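Local coordinates for protein transcriptional activator ToxR (Vibrio vulnificus, PDB 6UTC) that is a membrane-anchored transcription activator whose periplasmic domain, the part in this structure, interacts with ToxS and bile salts and probably acts as a sensor, at residues Q37-S42 with N71-N76; R44-K49 with L75-T80. One frame throughout, in Å; residues are numbered along the deposited sequence.

Overall arrangement
From the N terminus, a hairpin of strands 16-22 and 25-30 precedes the turn that leads into helix 40-52. The start of that turn and helix, Q37-S42, meets N71-N76 in interaction 1, closing a loop of 28 residues. The next helical turns, R44-K49, reach L75-T80 in interaction 2 across 25 residues. The two loops interlock rather than nest, because both partners advance in the same order, and both enclose strand 62-67. Interactions 1 and 2 share L75 and N76, with centres about 11 Å apart. Together they lay helix 40-52 along strand 72-78 on one face of the five-stranded mixed sheet.

Interaction 1: Q37-S42 with N71-N76; sequences QAWMPS and NQLILN. With SO4 (sulfate ion), chain B.
The contact between W39 and L73 is a CH-pi packing of an aliphatic chain against an indole face, set where the 3-10 turn before helix 40-52 passes the beginning of strand 72-78. L73 CB lies above the six-membered ring of W39, 3.6 Å from its centroid and only 9° off the ring normal. From there the leucine runs back across the same face: with CG anti to the backbone N (chi1 -176°), its two methyl groups are carried toward the root of the indole, and L73 CD2 comes within 3.9 Å of W39 CE3. The leucine and the indole lie alongside each other, head to tail. A second approach is made at the rim of the indole, where N71 O sits near the ring plane, 3.6 Å from W39 CH2, so the tryptophan meets the last loop residue before the strand as well as the strand itself. The ring nitrogen is held by the same loop, three residues earlier: NE1 is hydrogen-bonded to the carbonyl oxygen of G68.

This is the entry to the helix of a beta-alpha-beta crossover, in which helix 40-52 connects the adjacent parallel strands 25-30 and 62-67. W39 and L73 are both buried and join the N-terminal approach of that helix to strand 72-78, the next strand of the sheet. L36 and I43 also touch L73, extending its apolar surroundings.

Away from the aromatic contact, the turn binds a sulfate, probably taken from the crystallisation liquor. Q37 N donates to sulfate O3 at 3.0 Å, along a bent path with an N-H...O angle of 136°. The backbone N of L36 and the guanidinium of R17 hold the same anion.

Interaction 2: R44-K49 with L75-T80; sequences RQCVNK and LNYIHT
C46 and V47 on helix 40-52 receive the end of Y77 from strand 72-78, while L75 packs beside the cysteine; all four residues are buried. C46 SG stands at the edge of the Y77 ring, 85° off its normal and 5.3 Å from the centroid, a sulfur-aromatic contact in which the phenol oxygen is the near atom, with C46 SG 3.3 Å from Y77 OH. C46 SG also has an apolar neighbour, L75 CD1, 3.6 Å away. It is placed there by a first torsion that sets SG anti to the backbone N (chi1 -166°), and it is bonded covalently to C103 in the intrachain disulfide.

The second group of contacts gathers round the phenol. V47 CG2 lies 3.5 Å from Y77 OH, approaching the ring obliquely. V47 N is also 3.3 Å from Y77 OH, but the angle is too poor for a hydrogen bond.

The axes of helix 44-49 and strand 75-78 pass 11.3 Å apart at their closest, with their directions inclined by 36°, a span bridged by the tyrosine side chain. On the sheet side, Y77 adjoins V88 and L90 of strand 88-93, and L75 adjoins V63 and A65 of strand 62-67. Further along helix 40-52, Y50 stacks on Y77, while the disulfide fastens this helix to C103, just beyond the C-terminal helix 99-102.

Interaction 1: Q37-S42 with N71-N76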
ATOM      1  N   GLN A  37      -7.563   7.361   7.258  1.00 19.34           N
ATOM      2  CA  GLN A  37      -8.726   7.340   6.368  1.00 24.66           C
ATOM      3  C   GLN A  37      -8.614   8.348   5.221  1.00 22.34           C
ATOM      4  O   GLN A  37      -9.014   8.054   4.085  1.00 21.29           O
ATOM      5  CB  GLN A  37     -10.008   7.565   7.185  1.00 28.80           C
ATOM      6  CG  GLN A  37     -11.284   7.637   6.357  1.00 31.84           C
ATOM      7  CD  GLN A  37     -11.540   6.376   5.556  1.00 39.39           C
ATOM      8  OE1 GLN A  37     -11.290   5.265   6.025  1.00 43.65           O
ATOM      9  NE2 GLN A  37     -12.036   6.543   4.333  1.00 41.17           N
ATOM     10  N   ALA A  38      -8.053   9.526   5.483  1.00 20.44           N
ATOM     11  CA  ALA A  38      -7.949  10.551   4.449  1.00 22.78           C
ATOM     12  C   ALA A  38      -7.095  10.111   3.262  1.00 20.30           C
ATOM     13  O   ALA A  38      -7.236  10.664   2.164  1.00 21.91           O
ATOM     14  CB  ALA A  38      -7.377  11.843   5.032  1.00 24.03           C
ATOM     15  N   TRP A  39      -6.205   9.152   3.455  1.00 17.22           N
ATOM     16  CA  TRP A  39      -5.357   8.672   2.377  1.00 16.13           C
ATOM     17  C   TRP A  39      -6.004   7.576   1.552  1.00 15.60           C
ATOM     18  O   TRP A  39      -5.416   7.152   0.558  1.00 13.84           O
ATOM     19  CB  TRP A  39      -4.048   8.131   2.954  1.00 15.32           C
ATOM     20  CG  TRP A  39      -3.122   9.194   3.451  1.00 14.34           C
ATOM     21  CD1 TRP A  39      -3.066   9.721   4.718  1.00 13.99           C
ATOM     22  CD2 TRP A  39      -2.103   9.852   2.699  1.00 13.47           C
ATOM     23  NE1 TRP A  39      -2.075  10.673   4.786  1.00 15.39           N
ATOM     24  CE2 TRP A  39      -1.458  10.760   3.564  1.00 15.12           C
ATOM     25  CE3 TRP A  39      -1.662   9.754   1.376  1.00 14.82           C
ATOM     26  CZ2 TRP A  39      -0.409  11.571   3.149  1.00 16.54           C
ATOM     27  CZ3 TRP A  39      -0.613  10.564   0.959  1.00 16.57           C
ATOM     28  CH2 TRP A  39       0.005  11.455   1.850  1.00 17.03           C
ATOM     29  N   MET A  40      -7.191   7.106   1.926  1.00 15.07           N
ATOM     30  CA  MET A  40      -7.719   5.918   1.264  1.00 17.14           C
ATOM     31  C   MET A  40      -7.897   6.060  -0.242  1.00 15.56           C
ATOM     32  O   MET A  40      -7.554   5.106  -0.950  1.00 14.29           O
ATOM     33  CB  MET A  40      -8.959   5.355   1.974  1.00 18.96           C
ATOM     34  CG  MET A  40      -8.654   4.615   3.286  1.00 23.99           C
ATOM     35  SD  MET A  40      -7.434   3.263   3.185  1.00 23.93           S
ATOM     36  CE  MET A  40      -8.059   2.275   1.829  1.00 26.50           C
ATOM     37  N   PRO A  41      -8.406   7.168  -0.796  1.00 15.52           N
ATOM     38  CA  PRO A  41      -8.508   7.230  -2.260  1.00 14.92           C
ATOM     39  C   PRO A  41      -7.162   7.100  -2.946  1.00 13.17           C
ATOM     40  O   PRO A  41      -7.063   6.439  -3.988  1.00 12.85           O
ATOM     41  CB  PRO A  41      -9.187   8.582  -2.507  1.00 16.77           C
ATOM     42  CG  PRO A  41      -9.973   8.810  -1.284  1.00 19.74           C
ATOM     43  CD  PRO A  41      -9.102   8.302  -0.165  1.00 17.85           C
ATOM     44  N   SER A  42      -6.111   7.693  -2.365  1.00 13.78           N
ATOM     45  CA  SER A  42      -4.770   7.539  -2.918  1.00 13.96           C
ATOM     46  C   SER A  42      -4.277   6.114  -2.775  1.00 12.92           C
ATOM     47  O   SER A  42      -3.685   5.570  -3.709  1.00 13.18           O
ATOM     48  CB  SER A  42      -3.783   8.455  -2.202  1.00 15.06           C
ATOM     49  OG  SER A  42      -4.134   9.813  -2.370  1.00 19.59           O
ATOM     50  N   ASN A  71       2.656  15.294   4.559  1.00 20.38           N
ATOM     51  CA  ASN A  71       2.278  15.139   3.163  1.00 21.77           C
ATOM     52  C   ASN A  71       2.841  13.880   2.516  1.00 17.30           C
ATOM     53  O   ASN A  71       2.735  13.734   1.298  1.00 19.76           O
ATOM     54  CB  ASN A  71       2.656  16.380   2.347  1.00 25.75           C
ATOM     55  CG  ASN A  71       4.150  16.619   2.295  1.00 28.85           C
ATOM     56  OD1 ASN A  71       4.944  15.843   2.826  1.00 33.30           O
ATOM     57  ND2 ASN A  71       4.544  17.712   1.647  1.00 39.83           N
ATOM     58  N   GLN A  72       3.417  12.969   3.300  1.00 17.75           N
ATOM     59  CA  GLN A  72       4.060  11.772   2.770  1.00 16.57           C
ATOM     60  C   GLN A  72       3.534  10.530   3.478  1.00 14.78           C
ATOM     61  O   GLN A  72       3.445  10.503   4.712  1.00 17.25           O
ATOM     62  CB  GLN A  72       5.578  11.845   2.927  1.00 20.71           C
ATOM     63  CG  GLN A  72       6.312  10.770   2.158  1.00 25.84           C
ATOM     64  CD  GLN A  72       7.779  11.102   1.921  1.00 31.89           C
ATOM     65  OE1 GLN A  72       8.560  10.239   1.516  1.00 37.72           O
ATOM     66  NE2 GLN A  72       8.162  12.350   2.180  1.00 32.30           N
ATOM     67  N   LEU A  73       3.200   9.511   2.694  1.00 14.27           N
ATOM     68  CA  LEU A  73       2.750   8.216   3.184  1.00 13.52           C
ATOM     69  C   LEU A  73       3.701   7.134   2.690  1.00 12.75           C
ATOM     70  O   LEU A  73       4.155   7.178   1.541  1.00 14.18           O
ATOM     71  CB  LEU A  73       1.340   7.931   2.653  1.00 14.61           C
ATOM     72  CG  LEU A  73       0.679   6.641   3.163  1.00 14.48           C
ATOM     73  CD1 LEU A  73       0.154   6.856   4.584  1.00 15.02           C
ATOM     74  CD2 LEU A  73      -0.447   6.183   2.258  1.00 17.52           C
ATOM     75  N   ILE A  74       4.015   6.173   3.559  1.00 12.71           N
ATOM     76  CA  ILE A  74       4.828   5.015   3.211  1.00 12.65           C
ATOM     77  C   ILE A  74       3.905   3.830   2.981  1.00 13.18           C
ATOM     78  O   ILE A  74       3.042   3.535   3.821  1.00 12.81           O
ATOM     79  CB  ILE A  74       5.837   4.702   4.326  1.00 13.58           C
ATOM     80  CG1 ILE A  74       6.598   5.963   4.744  1.00 16.87           C
ATOM     81  CG2 ILE A  74       6.776   3.596   3.888  1.00 18.08           C
ATOM     82  CD1 ILE A  74       7.318   6.646   3.601  1.00 20.53           C
ATOM     83  N   LEU A  75       4.069   3.149   1.848  1.00 12.81           N
ATOM     84  CA  LEU A  75       3.347   1.910   1.570  1.00 12.68           C
ATOM     85  C   LEU A  75       4.356   0.796   1.348  1.00 14.20           C
ATOM     86  O   LEU A  75       5.225   0.906   0.476  1.00 15.53           O
ATOM     87  CB  LEU A  75       2.473   2.057   0.325  1.00 13.55           C
ATOM     88  CG  LEU A  75       1.313   3.034   0.458  1.00 13.06           C
ATOM     89  CD1 LEU A  75       0.624   3.251  -0.883  1.00 17.65           C
ATOM     90  CD2 LEU A  75       0.314   2.551   1.492  1.00 15.50           C
ATOM     91  N   ASN A  76       4.243  -0.267   2.125  1.00 12.86           N
ATOM     92  CA  ASN A  76       5.125  -1.421   2.003  1.00 13.29           C
ATOM     93  C   ASN A  76       4.308  -2.584   1.452  1.00 12.61           C
ATOM     94  O   ASN A  76       3.452  -3.137   2.156  1.00 14.28           O
ATOM     95  CB  ASN A  76       5.757  -1.751   3.352  1.00 15.44           C
ATOM     96  CG  ASN A  76       7.057  -0.995   3.576  1.00 19.56           C
ATOM     97  OD1 ASN A  76       8.087  -1.339   2.994  1.00 22.87           O
ATOM     98  ND2 ASN A  76       7.010   0.048   4.371  1.00 23.75           N
TER
HETATM   99  S   SO4 B 301      -8.257   5.013  10.613  1.00 21.94           S
HETATM  100  O1  SO4 B 301      -8.509   5.358  12.010  1.00 28.16           O
HETATM  101  O2  SO4 B 301      -6.839   4.725  10.422  1.00 20.42           O
HETATM  102  O3  SO4 B 301      -8.603   6.177   9.789  1.00 24.37           O
HETATM  103  O4  SO4 B 301      -9.076   3.863  10.250  1.00 26.44           O

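Interaction 2: R44-K49 with L75-T80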
ATOM      1  N   ARG A  44      -6.056   3.399  -2.597  1.00 12.59           N
ATOM      2  CA  ARG A  44      -6.782   2.543  -3.531  1.00 13.06           C
ATOM      3  C   ARG A  44      -6.234   2.672  -4.944  1.00 12.57           C
ATOM      4  O   ARG A  44      -6.089   1.674  -5.656  1.00 14.49           O
ATOM      5  CB  ARG A  44      -8.279   2.864  -3.501  1.00 13.70           C
ATOM      6  CG  ARG A  44      -8.964   2.460  -2.202  1.00 13.76           C
ATOM      7  CD  ARG A  44     -10.390   2.966  -2.179  1.00 16.73           C
ATOM      8  NE  ARG A  44     -10.974   2.875  -0.841  1.00 16.34           N
ATOM      9  CZ  ARG A  44     -11.525   3.891  -0.197  1.00 18.35           C
ATOM     10  NH1 ARG A  44     -11.604   5.097  -0.755  1.00 17.07           N
ATOM     11  NH2 ARG A  44     -12.003   3.702   1.025  1.00 17.97           N
ATOM     12  N   GLN A  45      -5.925   3.895  -5.368  1.00 12.94           N
ATOM     13  CA  GLN A  45      -5.351   4.070  -6.694  1.00 12.96           C
ATOM     14  C   GLN A  45      -3.994   3.398  -6.788  1.00 14.58           C
ATOM     15  O   GLN A  45      -3.682   2.748  -7.791  1.00 15.94           O
ATOM     16  CB  GLN A  45      -5.236   5.552  -7.040  1.00 13.61           C
ATOM     17  CG  GLN A  45      -4.612   5.809  -8.416  1.00 13.59           C
ATOM     18  CD  GLN A  45      -5.553   5.480  -9.562  1.00 18.61           C
ATOM     19  OE1 GLN A  45      -6.637   4.919  -9.362  1.00 21.43           O
ATOM     20  NE2 GLN A  45      -5.149   5.837 -10.776  1.00 18.54           N
ATOM     21  N   CYS A  46      -3.180   3.535  -5.744  1.00 13.86           N
ATOM     22  CA  CYS A  46      -1.860   2.916  -5.734  1.00 13.85           C
ATOM     23  C   CYS A  46      -1.962   1.397  -5.832  1.00 14.93           C
ATOM     24  O   CYS A  46      -1.260   0.768  -6.627  1.00 15.78           O
ATOM     25  CB  CYS A  46      -1.113   3.339  -4.472  1.00 13.88           C
ATOM     26  SG  CYS A  46       0.659   2.968  -4.507  1.00 16.77           S
ATOM     27  N   VAL A  47      -2.858   0.796  -5.050  1.00 14.23           N
ATOM     28  CA  VAL A  47      -3.054  -0.649  -5.124  1.00 14.42           C
ATOM     29  C   VAL A  47      -3.541  -1.052  -6.510  1.00 17.91           C
ATOM     30  O   VAL A  47      -3.083  -2.054  -7.078  1.00 19.91           O
ATOM     31  CB  VAL A  47      -3.999  -1.105  -4.002  1.00 15.69           C
ATOM     32  CG1 VAL A  47      -4.365  -2.591  -4.152  1.00 19.79           C
ATOM     33  CG2 VAL A  47      -3.355  -0.824  -2.635  1.00 16.94           C
ATOM     34  N   ASN A  48      -4.466  -0.273  -7.083  1.00 18.65           N
ATOM     35  CA  ASN A  48      -4.935  -0.527  -8.450  1.00 20.34           C
ATOM     36  C   ASN A  48      -3.775  -0.555  -9.439  1.00 24.69           C
ATOM     37  O   ASN A  48      -3.656  -1.478 -10.256  1.00 23.05           O
ATOM     38  CB  ASN A  48      -5.931   0.573  -8.841  1.00 19.13           C
ATOM     39  CG  ASN A  48      -6.333   0.534 -10.324  1.00 25.51           C
ATOM     40  OD1 ASN A  48      -5.571   0.945 -11.208  1.00 30.61           O
ATOM     41  ND2 ASN A  48      -7.540   0.067 -10.588  1.00 27.09           N
ATOM     42  N   LYS A  49      -2.915   0.461  -9.396  1.00 19.89           N
ATOM     43  CA  LYS A  49      -1.826   0.543 -10.362  1.00 20.50           C
ATOM     44  C   LYS A  49      -0.779  -0.531 -10.103  1.00 23.94           C
ATOM     45  O   LYS A  49      -0.195  -1.081 -11.047  1.00 22.95           O
ATOM     46  CB  LYS A  49      -1.194   1.932 -10.342  1.00 21.59           C
ATOM     47  CG  LYS A  49      -2.181   3.062 -10.544  1.00 24.01           C
ATOM     48  CD  LYS A  49      -3.121   2.825 -11.707  1.00 37.56           C
ATOM     49  CE  LYS A  49      -2.421   2.980 -13.033  1.00 32.49           C
ATOM     50  NZ  LYS A  49      -3.406   2.921 -14.159  1.00 38.39           N
ATOM     51  N   LEU A  75       4.069   3.149   1.848  1.00 12.81           N
ATOM     52  CA  LEU A  75       3.347   1.910   1.570  1.00 12.68           C
ATOM     53  C   LEU A  75       4.356   0.796   1.348  1.00 14.20           C
ATOM     54  O   LEU A  75       5.225   0.906   0.476  1.00 15.53           O
ATOM     55  CB  LEU A  75       2.473   2.057   0.325  1.00 13.55           C
ATOM     56  CG  LEU A  75       1.313   3.034   0.458  1.00 13.06           C
ATOM     57  CD1 LEU A  75       0.624   3.251  -0.883  1.00 17.65           C
ATOM     58  CD2 LEU A  75       0.314   2.551   1.492  1.00 15.50           C
ATOM     59  N   ASN A  76       4.243  -0.267   2.125  1.00 12.86           N
ATOM     60  CA  ASN A  76       5.125  -1.421   2.003  1.00 13.29           C
ATOM     61  C   ASN A  76       4.308  -2.584   1.452  1.00 12.61           C
ATOM     62  O   ASN A  76       3.452  -3.137   2.156  1.00 14.28           O
ATOM     63  CB  ASN A  76       5.757  -1.751   3.352  1.00 15.44           C
ATOM     64  CG  ASN A  76       7.057  -0.995   3.576  1.00 19.56           C
ATOM     65  OD1 ASN A  76       8.087  -1.339   2.994  1.00 22.87           O
ATOM     66  ND2 ASN A  76       7.010   0.048   4.371  1.00 23.75           N
ATOM     67  N   TYR A  77       4.560  -2.930   0.195  1.00 13.19           N
ATOM     68  CA  TYR A  77       3.886  -4.050  -0.450  1.00 12.61           C
ATOM     69  C   TYR A  77       4.612  -5.340  -0.115  1.00 13.43           C
ATOM     70  O   TYR A  77       5.822  -5.457  -0.356  1.00 15.41           O
ATOM     71  CB  TYR A  77       3.885  -3.840  -1.958  1.00 14.58           C
ATOM     72  CG  TYR A  77       2.845  -2.853  -2.420  1.00 13.65           C
ATOM     73  CD1 TYR A  77       1.554  -3.267  -2.681  1.00 16.84           C
ATOM     74  CD2 TYR A  77       3.152  -1.511  -2.576  1.00 16.94           C
ATOM     75  CE1 TYR A  77       0.585  -2.376  -3.099  1.00 16.10           C
ATOM     76  CE2 TYR A  77       2.185  -0.605  -2.996  1.00 19.67           C
ATOM     77  CZ  TYR A  77       0.910  -1.057  -3.261  1.00 16.94           C
ATOM     78  OH  TYR A  77      -0.060  -0.163  -3.678  1.00 18.23           O
ATOM     79  N   ILE A  78       3.880  -6.295   0.436  0.52 12.25           N
ATOM     80  CA  ILE A  78       4.431  -7.576   0.847  0.52 12.74           C
ATOM     81  C   ILE A  78       3.817  -8.662  -0.020  0.52 13.76           C
ATOM     82  O   ILE A  78       2.590  -8.723  -0.187  0.52 12.28           O
ATOM     83  CB  ILE A  78       4.192  -7.832   2.344  0.52 12.96           C
ATOM     84  CG1 ILE A  78       4.930  -6.770   3.169  0.52 15.51           C
ATOM     85  CG2 ILE A  78       4.654  -9.237   2.722  0.52 14.62           C
ATOM     86  CD1 ILE A  78       4.518  -6.699   4.625  0.52 16.71           C
ATOM     87  N   HIS A  79       4.674  -9.485  -0.596  1.00 13.02           N
ATOM     88  CA  HIS A  79       4.268 -10.583  -1.458  1.00 14.23           C
ATOM     89  C   HIS A  79       4.365 -11.911  -0.717  1.00 13.05           C
ATOM     90  O   HIS A  79       4.859 -11.998   0.406  1.00 14.58           O
ATOM     91  CB  HIS A  79       5.140 -10.579  -2.716  1.00 13.38           C
ATOM     92  CG  HIS A  79       4.906  -9.385  -3.582  1.00 13.72           C
ATOM     93  ND1 HIS A  79       4.170  -9.441  -4.746  1.00 15.86           N
ATOM     94  CD2 HIS A  79       5.267  -8.091  -3.425  1.00 14.38           C
ATOM     95  CE1 HIS A  79       4.099  -8.230  -5.272  1.00 17.15           C
ATOM     96  NE2 HIS A  79       4.750  -7.392  -4.488  1.00 15.17           N
ATOM     97  N   THR A  80       3.872 -12.966  -1.364  1.00 16.26           N
ATOM     98  CA  THR A  80       4.145 -14.294  -0.843  1.00 16.43           C
ATOM     99  C   THR A  80       5.656 -14.517  -0.824  1.00 17.12           C
ATOM    100  O   THR A  80       6.408 -13.887  -1.573  1.00 15.83           O
ATOM    101  CB  THR A  80       3.479 -15.360  -1.718  1.00 18.21           C
ATOM    102  OG1 THR A  80       4.050 -15.320  -3.026  1.00 19.62           O
ATOM    103  CG2 THR A  80       1.966 -15.143  -1.805  1.00 20.61           C
TER